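Local atomic coordinates of glycoside hydrolase family 16 protein (PDB entry 7KR6), a protein that probably hydrolyses beta-glucosidic linkages within mixed-linkage beta-glucans, as an endo-glucanase of glycoside hydrolase family 16. Residues I169-Y183 with F217-H229. The protein carries 1 engineered substitution. Numbering follows the deposited sequence.
With G2F (2-deoxy-2-fluoro-alpha-D-glucopyranose), chain C.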
ATOM      1  N   ILE A 169       4.159   1.285  -8.483  1.00 15.88           N
ATOM      2  CA  ILE A 169       4.513   0.427  -9.637  1.00 17.04           C
ATOM      3  C   ILE A 169       3.981  -0.968  -9.351  1.00 18.51           C
ATOM      4  O   ILE A 169       4.047  -1.453  -8.197  1.00 18.24           O
ATOM      5  CB  ILE A 169       6.020   0.450 -10.013  1.00 17.14           C
ATOM      6  CG1 ILE A 169       6.951   0.140  -8.833  1.00 18.53           C
ATOM      7  CG2 ILE A 169       6.402   1.768 -10.678  1.00 18.23           C
ATOM      8  CD1 ILE A 169       8.418  -0.025  -9.237  1.00 18.63           C
ATOM      9  N   HIS A 170       3.503  -1.637 -10.389  1.00 17.22           N
ATOM     10  CA  HIS A 170       3.017  -3.025 -10.340  1.00 16.92           C
ATOM     11  C   HIS A 170       3.733  -3.827 -11.436  1.00 17.42           C
ATOM     12  O   HIS A 170       3.915  -3.309 -12.527  1.00 18.37           O
ATOM     13  CB  HIS A 170       1.524  -3.086 -10.569  1.00 16.76           C
ATOM     14  CG  HIS A 170       0.698  -2.295  -9.618  1.00 18.19           C
ATOM     15  ND1 HIS A 170      -0.110  -2.908  -8.670  1.00 20.81           N
ATOM     16  CD2 HIS A 170       0.523  -0.970  -9.501  1.00 17.58           C
ATOM     17  CE1 HIS A 170      -0.755  -1.968  -8.018  1.00 19.57           C
ATOM     18  NE2 HIS A 170      -0.398  -0.770  -8.500  1.00 18.51           N
ATOM     19  N   TYR A 171       4.084  -5.061 -11.140  1.00 17.62           N
ATOM     20  CA  TYR A 171       4.907  -5.888 -12.037  1.00 17.76           C
ATOM     21  C   TYR A 171       4.830  -7.332 -11.557  1.00 20.19           C
ATOM     22  O   TYR A 171       4.089  -7.656 -10.622  1.00 19.63           O
ATOM     23  CB  TYR A 171       6.311  -5.277 -12.087  1.00 18.67           C
ATOM     24  CG  TYR A 171       6.982  -5.121 -10.752  1.00 19.34           C
ATOM     25  CD1 TYR A 171       6.756  -4.000  -9.976  1.00 20.84           C
ATOM     26  CD2 TYR A 171       7.839  -6.093 -10.231  1.00 19.84           C
ATOM     27  CE1 TYR A 171       7.328  -3.857  -8.724  1.00 18.96           C
ATOM     28  CE2 TYR A 171       8.457  -5.950  -9.003  1.00 19.81           C
ATOM     29  CZ  TYR A 171       8.200  -4.818  -8.229  1.00 19.62           C
ATOM     30  OH  TYR A 171       8.828  -4.672  -7.004  1.00 20.18           O
ATOM     31  N   GLY A 172       5.526  -8.215 -12.266  1.00 20.66           N
ATOM     32  CA  GLY A 172       5.529  -9.659 -11.948  1.00 21.70           C
ATOM     33  C   GLY A 172       4.925 -10.444 -13.093  1.00 24.25           C
ATOM     34  O   GLY A 172       4.241  -9.878 -13.934  1.00 20.83           O
ATOM     35  N   PRO A 173       5.274 -11.747 -13.198  1.00 26.58           N
ATOM     36  CA  PRO A 173       4.935 -12.492 -14.400  1.00 27.12           C
ATOM     37  C   PRO A 173       3.471 -12.902 -14.579  1.00 28.75           C
ATOM     38  O   PRO A 173       3.118 -13.285 -15.727  1.00 31.78           O
ATOM     39  CB  PRO A 173       5.856 -13.724 -14.321  1.00 30.31           C
ATOM     40  CG  PRO A 173       6.159 -13.886 -12.850  1.00 27.65           C
ATOM     41  CD  PRO A 173       6.180 -12.461 -12.298  1.00 29.40           C
ATOM     42  N   SER A 174       2.635 -12.791 -13.547  1.00 24.29           N
ATOM     43  CA  SER A 174       1.199 -13.134 -13.602  1.00 28.44           C
ATOM     44  C   SER A 174       0.489 -12.464 -12.434  1.00 29.32           C
ATOM     45  O   SER A 174       1.197 -12.013 -11.532  1.00 28.01           O
ATOM     46  CB  SER A 174       1.025 -14.637 -13.498  1.00 32.03           C
ATOM     47  OG  SER A 174       1.308 -15.013 -12.159  1.00 33.57           O
ATOM     48  N   ALA A 175      -0.839 -12.497 -12.412  1.00 31.64           N
ATOM     49  CA  ALA A 175      -1.663 -11.976 -11.303  1.00 30.82           C
ATOM     50  C   ALA A 175      -1.324 -12.750 -10.023  1.00 35.22           C
ATOM     51  O   ALA A 175      -1.292 -12.125  -8.936  1.00 28.64           O
ATOM     52  CB  ALA A 175      -3.138 -12.062 -11.608  1.00 33.49           C
ATOM     53  N   ALA A 176      -1.059 -14.051 -10.140  1.00 30.65           N
ATOM     54  CA  ALA A 176      -0.711 -14.935  -9.002  1.00 33.30           C
ATOM     55  C   ALA A 176       0.630 -14.502  -8.396  1.00 32.01           C
ATOM     56  O   ALA A 176       0.870 -14.786  -7.181  1.00 37.10           O
ATOM     57  CB  ALA A 176      -0.658 -16.386  -9.465  1.00 36.05           C
ATOM     58  N   ALA A 177       1.500 -13.871  -9.192  1.00 27.50           N
ATOM     59  CA  ALA A 177       2.898 -13.521  -8.834  1.00 26.30           C
ATOM     60  C   ALA A 177       3.044 -11.982  -8.881  1.00 21.01           C
ATOM     61  O   ALA A 177       4.142 -11.483  -9.185  1.00 24.92           O
ATOM     62  CB  ALA A 177       3.859 -14.164  -9.778  1.00 26.56           C
ATOM     63  N   HIS A 178       1.968 -11.303  -8.551  1.00 24.36           N
ATOM     64  CA  HIS A 178       1.853  -9.812  -8.561  1.00 22.56           C
ATOM     65  C   HIS A 178       2.801  -9.229  -7.517  1.00 21.69           C
ATOM     66  O   HIS A 178       2.849  -9.733  -6.362  1.00 23.64           O
ATOM     67  CB  HIS A 178       0.413  -9.398  -8.288  1.00 24.79           C
ATOM     68  CG  HIS A 178       0.199  -7.931  -8.087  1.00 25.10           C
ATOM     69  ND1 HIS A 178      -0.274  -7.435  -6.906  1.00 28.50           N
ATOM     70  CD2 HIS A 178       0.459  -6.861  -8.869  1.00 24.29           C
ATOM     71  CE1 HIS A 178      -0.400  -6.128  -7.000  1.00 27.89           C
ATOM     72  NE2 HIS A 178       0.065  -5.741  -8.193  1.00 22.87           N
ATOM     73  N   GLU A 179       3.539  -8.188  -7.880  1.00 20.63           N
ATOM     74  CA  GLU A 179       4.381  -7.432  -6.928  1.00 20.91           C
ATOM     75  C   GLU A 179       3.956  -5.975  -7.029  1.00 20.41           C
ATOM     76  O   GLU A 179       3.725  -5.513  -8.142  1.00 19.43           O
ATOM     77  CB  GLU A 179       5.861  -7.576  -7.288  1.00 23.80           C
ATOM     78  CG  GLU A 179       6.357  -9.014  -7.119  1.00 24.21           C
ATOM     79  CD  GLU A 179       7.837  -9.129  -7.433  1.00 25.48           C
ATOM     80  OE1 GLU A 179       8.630  -8.427  -6.872  1.00 24.07           O
ATOM     81  OE2 GLU A 179       8.188  -9.919  -8.328  1.00 32.65           O
ATOM     82  N   GLN A 180       4.013  -5.239  -5.921  1.00 20.53           N
ATOM     83  CA  GLN A 180       3.608  -3.828  -5.930  1.00 19.60           C
ATOM     84  C   GLN A 180       4.537  -3.075  -4.985  1.00 19.21           C
ATOM     85  O   GLN A 180       4.809  -3.599  -3.876  1.00 19.37           O
ATOM     86  CB  GLN A 180       2.167  -3.656  -5.445  1.00 22.66           C
ATOM     87  CG  GLN A 180       1.745  -2.204  -5.360  1.00 26.67           C
ATOM     88  CD  GLN A 180       0.352  -1.961  -4.844  1.00 29.84           C
ATOM     89  OE1 GLN A 180      -0.088  -0.805  -4.779  1.00 34.34           O
ATOM     90  NE2 GLN A 180      -0.378  -3.035  -4.606  1.00 26.53           N
ATOM     91  N   GLN A 181       4.976  -1.909  -5.421  1.00 17.21           N
ATOM     92  CA  GLN A 181       5.575  -0.874  -4.545  1.00 18.78           C
ATOM     93  C   GLN A 181       4.659   0.332  -4.534  1.00 17.37           C
ATOM     94  O   GLN A 181       4.131   0.709  -5.584  1.00 18.56           O
ATOM     95  CB  GLN A 181       6.968  -0.472  -5.004  1.00 17.72           C
ATOM     96  CG  GLN A 181       7.979  -1.603  -4.936  1.00 18.82           C
ATOM     97  CD  GLN A 181       9.308  -1.199  -5.499  1.00 21.79           C
ATOM     98  OE1 GLN A 181       9.846  -0.154  -5.164  1.00 24.47           O
ATOM     99  NE2 GLN A 181       9.877  -2.035  -6.355  1.00 22.59           N
ATOM    100  N   TYR A 182       4.395   0.943  -3.396  0.50 17.40           N
ATOM    101  CA  TYR A 182       3.739   2.274  -3.448  0.50 18.21           C
ATOM    102  C   TYR A 182       4.285   3.185  -2.356  0.50 17.56           C
ATOM    103  O   TYR A 182       4.993   2.769  -1.434  0.50 16.94           O
ATOM    104  CB  TYR A 182       2.204   2.219  -3.400  0.50 17.58           C
ATOM    105  CG  TYR A 182       1.560   1.988  -2.046  0.50 20.26           C
ATOM    106  CD1 TYR A 182       1.620   2.926  -1.022  0.50 20.91           C
ATOM    107  CD2 TYR A 182       0.780   0.869  -1.832  0.50 20.17           C
ATOM    108  CE1 TYR A 182       0.982   2.714   0.192  0.50 21.97           C
ATOM    109  CE2 TYR A 182       0.113   0.650  -0.634  0.50 19.45           C
ATOM    110  CZ  TYR A 182       0.227   1.569   0.386  0.50 22.01           C
ATOM    111  OH  TYR A 182      -0.439   1.350   1.557  0.50 21.89           O
ATOM    112  N   TYR A 183       3.981   4.442  -2.579  1.00 18.58           N
ATOM    113  CA  TYR A 183       4.288   5.603  -1.709  1.00 17.00           C
ATOM    114  C   TYR A 183       3.017   6.430  -1.610  1.00 16.83           C
ATOM    115  O   TYR A 183       2.335   6.677  -2.620  1.00 19.04           O
ATOM    116  CB  TYR A 183       5.505   6.364  -2.205  1.00 18.40           C
ATOM    117  CG  TYR A 183       5.775   7.664  -1.519  1.00 17.76           C
ATOM    118  CD1 TYR A 183       6.243   7.672  -0.218  1.00 21.55           C
ATOM    119  CD2 TYR A 183       5.474   8.887  -2.091  1.00 18.85           C
ATOM    120  CE1 TYR A 183       6.511   8.847   0.467  1.00 21.31           C
ATOM    121  CE2 TYR A 183       5.794  10.062  -1.440  1.00 19.21           C
ATOM    122  CZ  TYR A 183       6.307  10.053  -0.161  1.00 19.80           C
ATOM    123  OH  TYR A 183       6.583  11.223   0.520  1.00 20.84           O
ATOM    124  N   PHE A 217       8.469  14.357  -5.631  1.00 19.38           N
ATOM    125  CA  PHE A 217       7.533  13.672  -4.704  1.00 19.31           C
ATOM    126  C   PHE A 217       8.067  12.305  -4.275  1.00 20.01           C
ATOM    127  O   PHE A 217       8.097  12.016  -3.066  1.00 19.86           O
ATOM    128  CB  PHE A 217       6.180  13.555  -5.367  1.00 18.31           C
ATOM    129  CG  PHE A 217       5.099  12.941  -4.527  1.00 18.06           C
ATOM    130  CD1 PHE A 217       4.584  13.621  -3.437  1.00 18.31           C
ATOM    131  CD2 PHE A 217       4.606  11.672  -4.829  1.00 16.94           C
ATOM    132  CE1 PHE A 217       3.549  13.075  -2.695  1.00 19.03           C
ATOM    133  CE2 PHE A 217       3.577  11.134  -4.077  1.00 19.66           C
ATOM    134  CZ  PHE A 217       3.054  11.829  -3.014  1.00 21.30           C
ATOM    135  N   HIS A 218       8.530  11.473  -5.203  1.00 18.29           N
ATOM    136  CA  HIS A 218       9.032  10.119  -4.857  1.00 19.13           C
ATOM    137  C   HIS A 218       9.877   9.566  -6.010  1.00 18.92           C
ATOM    138  O   HIS A 218       9.583   9.919  -7.167  1.00 19.27           O
ATOM    139  CB  HIS A 218       7.885   9.160  -4.536  1.00 19.31           C
ATOM    140  CG  HIS A 218       8.381   7.881  -3.985  1.00 20.13           C
ATOM    141  ND1 HIS A 218       9.040   7.806  -2.782  1.00 19.94           N
ATOM    142  CD2 HIS A 218       8.310   6.625  -4.456  1.00 21.35           C
ATOM    143  CE1 HIS A 218       9.367   6.544  -2.555  1.00 20.76           C
ATOM    144  NE2 HIS A 218       8.940   5.804  -3.568  1.00 21.35           N
ATOM    145  N   THR A 219      10.841   8.712  -5.682  1.00 19.44           N
ATOM    146  CA  THR A 219      11.640   7.953  -6.679  1.00 17.61           C
ATOM    147  C   THR A 219      11.494   6.452  -6.356  1.00 18.13           C
ATOM    148  O   THR A 219      11.737   6.047  -5.187  1.00 18.74           O
ATOM    149  CB  THR A 219      13.104   8.412  -6.670  1.00 21.10           C
ATOM    150  OG1 THR A 219      13.155   9.795  -7.009  1.00 22.04           O
ATOM    151  CG2 THR A 219      13.955   7.580  -7.605  1.00 22.33           C
ATOM    152  N   PHE A 220      11.184   5.669  -7.400  1.00 18.40           N
ATOM    153  CA  PHE A 220      11.316   4.201  -7.400  1.00 17.18           C
ATOM    154  C   PHE A 220      12.605   3.827  -8.128  1.00 18.34           C
ATOM    155  O   PHE A 220      12.854   4.295  -9.239  1.00 19.76           O
ATOM    156  CB  PHE A 220      10.122   3.543  -8.083  1.00 16.82           C
ATOM    157  CG  PHE A 220       8.776   3.821  -7.482  1.00 16.93           C
ATOM    158  CD1 PHE A 220       8.370   3.117  -6.362  1.00 18.28           C
ATOM    159  CD2 PHE A 220       7.916   4.725  -8.064  1.00 19.87           C
ATOM    160  CE1 PHE A 220       7.125   3.320  -5.808  1.00 19.88           C
ATOM    161  CE2 PHE A 220       6.663   4.930  -7.506  1.00 17.69           C
ATOM    162  CZ  PHE A 220       6.271   4.209  -6.404  1.00 20.58           C
ATOM    163  N   ASP A 221      13.369   2.939  -7.512  1.00 19.40           N
ATOM    164  CA  ASP A 221      14.568   2.296  -8.108  1.00 19.49           C
ATOM    165  C   ASP A 221      14.108   1.193  -9.047  1.00 20.29           C
ATOM    166  O   ASP A 221      13.497   0.240  -8.575  1.00 24.08           O
ATOM    167  CB  ASP A 221      15.449   1.740  -7.016  1.00 21.01           C
ATOM    168  CG  ASP A 221      16.686   1.005  -7.502  1.00 26.95           C
ATOM    169  OD1 ASP A 221      16.962   1.007  -8.698  1.00 24.87           O
ATOM    170  OD2 ASP A 221      17.400   0.522  -6.620  1.00 34.54           O
ATOM    171  N   ILE A 222      14.414   1.297 -10.332  1.00 21.01           N
ATOM    172  CA  ILE A 222      14.044   0.223 -11.296  1.00 19.06           C
ATOM    173  C   ILE A 222      15.291  -0.393 -11.924  1.00 20.63           C
ATOM    174  O   ILE A 222      15.093  -1.116 -12.926  1.00 20.57           O
ATOM    175  CB  ILE A 222      13.107   0.776 -12.381  1.00 19.07           C
ATOM    176  CG1 ILE A 222      13.670   1.992 -13.142  1.00 18.79           C
ATOM    177  CG2 ILE A 222      11.724   1.074 -11.782  1.00 19.12           C
ATOM    178  CD1 ILE A 222      13.033   2.271 -14.490  1.00 20.34           C
ATOM    179  N   SER A 223      16.473  -0.035 -11.444  1.00 21.23           N
ATOM    180  CA  SER A 223      17.762  -0.519 -12.022  1.00 22.88           C
ATOM    181  C   SER A 223      17.708  -2.019 -12.271  1.00 24.43           C
ATOM    182  O   SER A 223      18.167  -2.445 -13.365  1.00 25.05           O
ATOM    183  CB  SER A 223      18.945  -0.128 -11.149  1.00 24.56           C
ATOM    184  OG  SER A 223      18.788  -0.658  -9.849  1.00 25.54           O
ATOM    185  N   SER A 224      17.166  -2.830 -11.364  1.00 22.93           N
ATOM    186  CA  SER A 224      17.152  -4.305 -11.551  1.00 22.46           C
ATOM    187  C   SER A 224      15.723  -4.819 -11.718  1.00 24.72           C
ATOM    188  O   SER A 224      15.474  -6.038 -11.520  1.00 26.48           O
ATOM    189  CB  SER A 224      17.890  -4.987 -10.442  1.00 24.97           C
ATOM    190  OG  SER A 224      17.132  -4.916  -9.252  1.00 35.04           O
ATOM    191  N   ASN A 225      14.784  -3.916 -12.033  1.00 20.44           N
ATOM    192  CA  ASN A 225      13.363  -4.270 -12.240  1.00 20.78           C
ATOM    193  C   ASN A 225      13.099  -4.379 -13.737  1.00 21.97           C
ATOM    194  O   ASN A 225      12.992  -3.370 -14.393  1.00 22.35           O
ATOM    195  CB  ASN A 225      12.429  -3.231 -11.623  1.00 20.90           C
ATOM    196  CG  ASN A 225      11.037  -3.783 -11.518  1.00 21.20           C
ATOM    197  OD1 ASN A 225      10.609  -4.540 -12.387  1.00 21.05           O
ATOM    198  ND2 ASN A 225      10.336  -3.409 -10.447  1.00 19.51           N
ATOM    199  N   THR A 226      13.053  -5.602 -14.257  1.00 20.34           N
ATOM    200  CA  THR A 226      13.036  -5.864 -15.700  1.00 21.66           C
ATOM    201  C   THR A 226      11.749  -5.375 -16.364  1.00 20.81           C
ATOM    202  O   THR A 226      11.768  -5.300 -17.598  1.00 22.49           O
ATOM    203  CB  THR A 226      13.209  -7.361 -15.978  1.00 22.01           C
ATOM    204  OG1 THR A 226      12.162  -8.119 -15.381  1.00 21.95           O
ATOM    205  CG2 THR A 226      14.576  -7.847 -15.584  1.00 25.43           C
ATOM    206  N   TYR A 227      10.718  -4.989 -15.607  1.00 20.17           N
ATOM    207  CA  TYR A 227       9.412  -4.588 -16.176  1.00 19.70           C
ATOM    208  C   TYR A 227       9.339  -3.115 -16.631  1.00 19.58           C
ATOM    209  O   TYR A 227       8.257  -2.740 -17.195  1.00 20.21           O
ATOM    210  CB  TYR A 227       8.323  -4.922 -15.170  1.00 18.41           C
ATOM    211  CG  TYR A 227       8.138  -6.411 -15.017  1.00 20.16           C
ATOM    212  CD1 TYR A 227       8.898  -7.152 -14.123  1.00 21.59           C
ATOM    213  CD2 TYR A 227       7.256  -7.073 -15.853  1.00 20.49           C
ATOM    214  CE1 TYR A 227       8.740  -8.529 -14.036  1.00 23.22           C
ATOM    215  CE2 TYR A 227       7.086  -8.449 -15.787  1.00 22.95           C
ATOM    216  CZ  TYR A 227       7.845  -9.179 -14.882  1.00 25.13           C
ATOM    217  OH  TYR A 227       7.703 -10.536 -14.825  1.00 28.22           O
ATOM    218  N   PHE A 228      10.403  -2.304 -16.455  1.00 18.39           N
ATOM    219  CA  PHE A 228      10.316  -0.847 -16.729  1.00 19.87           C
ATOM    220  C   PHE A 228      11.378  -0.345 -17.685  1.00 17.33           C
ATOM    221  O   PHE A 228      11.904   0.755 -17.537  1.00 20.13           O
ATOM    222  CB  PHE A 228      10.311  -0.116 -15.381  1.00 18.89           C
ATOM    223  CG  PHE A 228       9.122  -0.544 -14.557  1.00 18.52           C
ATOM    224  CD1 PHE A 228       7.859  -0.031 -14.831  1.00 17.47           C
ATOM    225  CD2 PHE A 228       9.257  -1.496 -13.554  1.00 19.26           C
ATOM    226  CE1 PHE A 228       6.755  -0.480 -14.111  1.00 18.72           C
ATOM    227  CE2 PHE A 228       8.145  -1.956 -12.868  1.00 20.47           C
ATOM    228  CZ  PHE A 228       6.897  -1.429 -13.136  1.00 20.57           C
ATOM    229  N   HIS A 229      11.606  -1.120 -18.768  1.00 21.32           N
ATOM    230  CA  HIS A 229      12.728  -0.872 -19.714  1.00 20.49           C
ATOM    231  C   HIS A 229      12.290  -1.115 -21.166  1.00 22.60           C
ATOM    232  O   HIS A 229      13.172  -1.425 -22.017  1.00 25.94           O
ATOM    233  CB  HIS A 229      13.947  -1.695 -19.327  1.00 20.39           C
ATOM    234  CG  HIS A 229      14.393  -1.382 -17.940  1.00 20.23           C
ATOM    235  ND1 HIS A 229      15.141  -0.269 -17.615  1.00 20.23           N
ATOM    236  CD2 HIS A 229      14.129  -2.026 -16.795  1.00 21.60           C
ATOM    237  CE1 HIS A 229      15.317  -0.253 -16.304  1.00 20.34           C
ATOM    238  NE2 HIS A 229      14.726  -1.330 -15.781  1.00 22.79           N
TER
HETATM  239  C1  G2F C   1      -2.522   0.771 -11.150  1.00 17.26           C
HETATM  240  C2  G2F C   1      -3.401  -0.389 -10.832  1.00 18.10           C
HETATM  241  C3  G2F C   1      -4.627  -0.423 -11.720  1.00 17.79           C
HETATM  242  C4  G2F C   1      -5.378   0.870 -11.520  1.00 16.81           C
HETATM  243  C5  G2F C   1      -4.408   2.018 -11.941  1.00 17.43           C
HETATM  244  C6  G2F C   1      -4.963   3.424 -11.919  1.00 18.70           C
HETATM  245  O3  G2F C   1      -5.425  -1.562 -11.415  1.00 18.78           O
HETATM  246  O4  G2F C   1      -6.600   0.814 -12.337  1.00 18.64           O
HETATM  247  O5  G2F C   1      -3.207   2.033 -11.144  1.00 18.90           O
HETATM  248  O6  G2F C   1      -5.607   3.686 -10.616  1.00 19.33           O
HETATM  249  F2  G2F C   1      -2.614  -1.581 -10.872  1.00 20.54           F
HETATM  250  O   HOH W   1      11.905  -1.988  -8.370  1.00 25.75           O
HETATM  251  O   HOH W   2      12.154   1.684  -5.205  1.00 29.00           O
HETATM  252  O   HOH W   3       7.235  13.457  -0.912  1.00 26.23           O
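Ile-169 sets CB against Phe-228 CZ at 3.7 Å, and its CG1 lies over one face of the Phe-220 ring. Next along the strand, the CB of His-170 points away from 217-229, and its ring belongs to the glycan pocket. Fluorine F2 of the bound 2-fluoroglucose sits over the centre of the His-170 imidazole, 3.3 Å from His-170 NE2. A hydrogen bond between His-170 ND1 and His-178 NE2 (2.9 Å) restrains that ring. Tyr-171 has chi1 56°, which tucks CG over its own backbone, flanked by N and C. This brings one ring face under Asn-225 ND2, 3.4 Å from Tyr-171 CZ. The peptide N of Gly-172 lies over the centre of the Tyr-227 ring. Gln-181 NE2 donates to Tyr-171 OH (2.9 Å), nearly straight at 169°. Its amide also holds two waters, which lead to Asp-221 and Asn-225. Tyr-183 stacks offset on His-218, planes 11° apart, and points an edge at the face of Phe-217. Tyr-183 OH hydrogen-bonds to Glu-179 OE1 of the second subunit, where the sheet continues. No direct hydrogen bond joins 169-183 to 217-229. Aromatic and aliphatic packing, with bridging waters, therefore joins the two layers of the GH16 beta-sandwich here, behind the sugar-facing His-170.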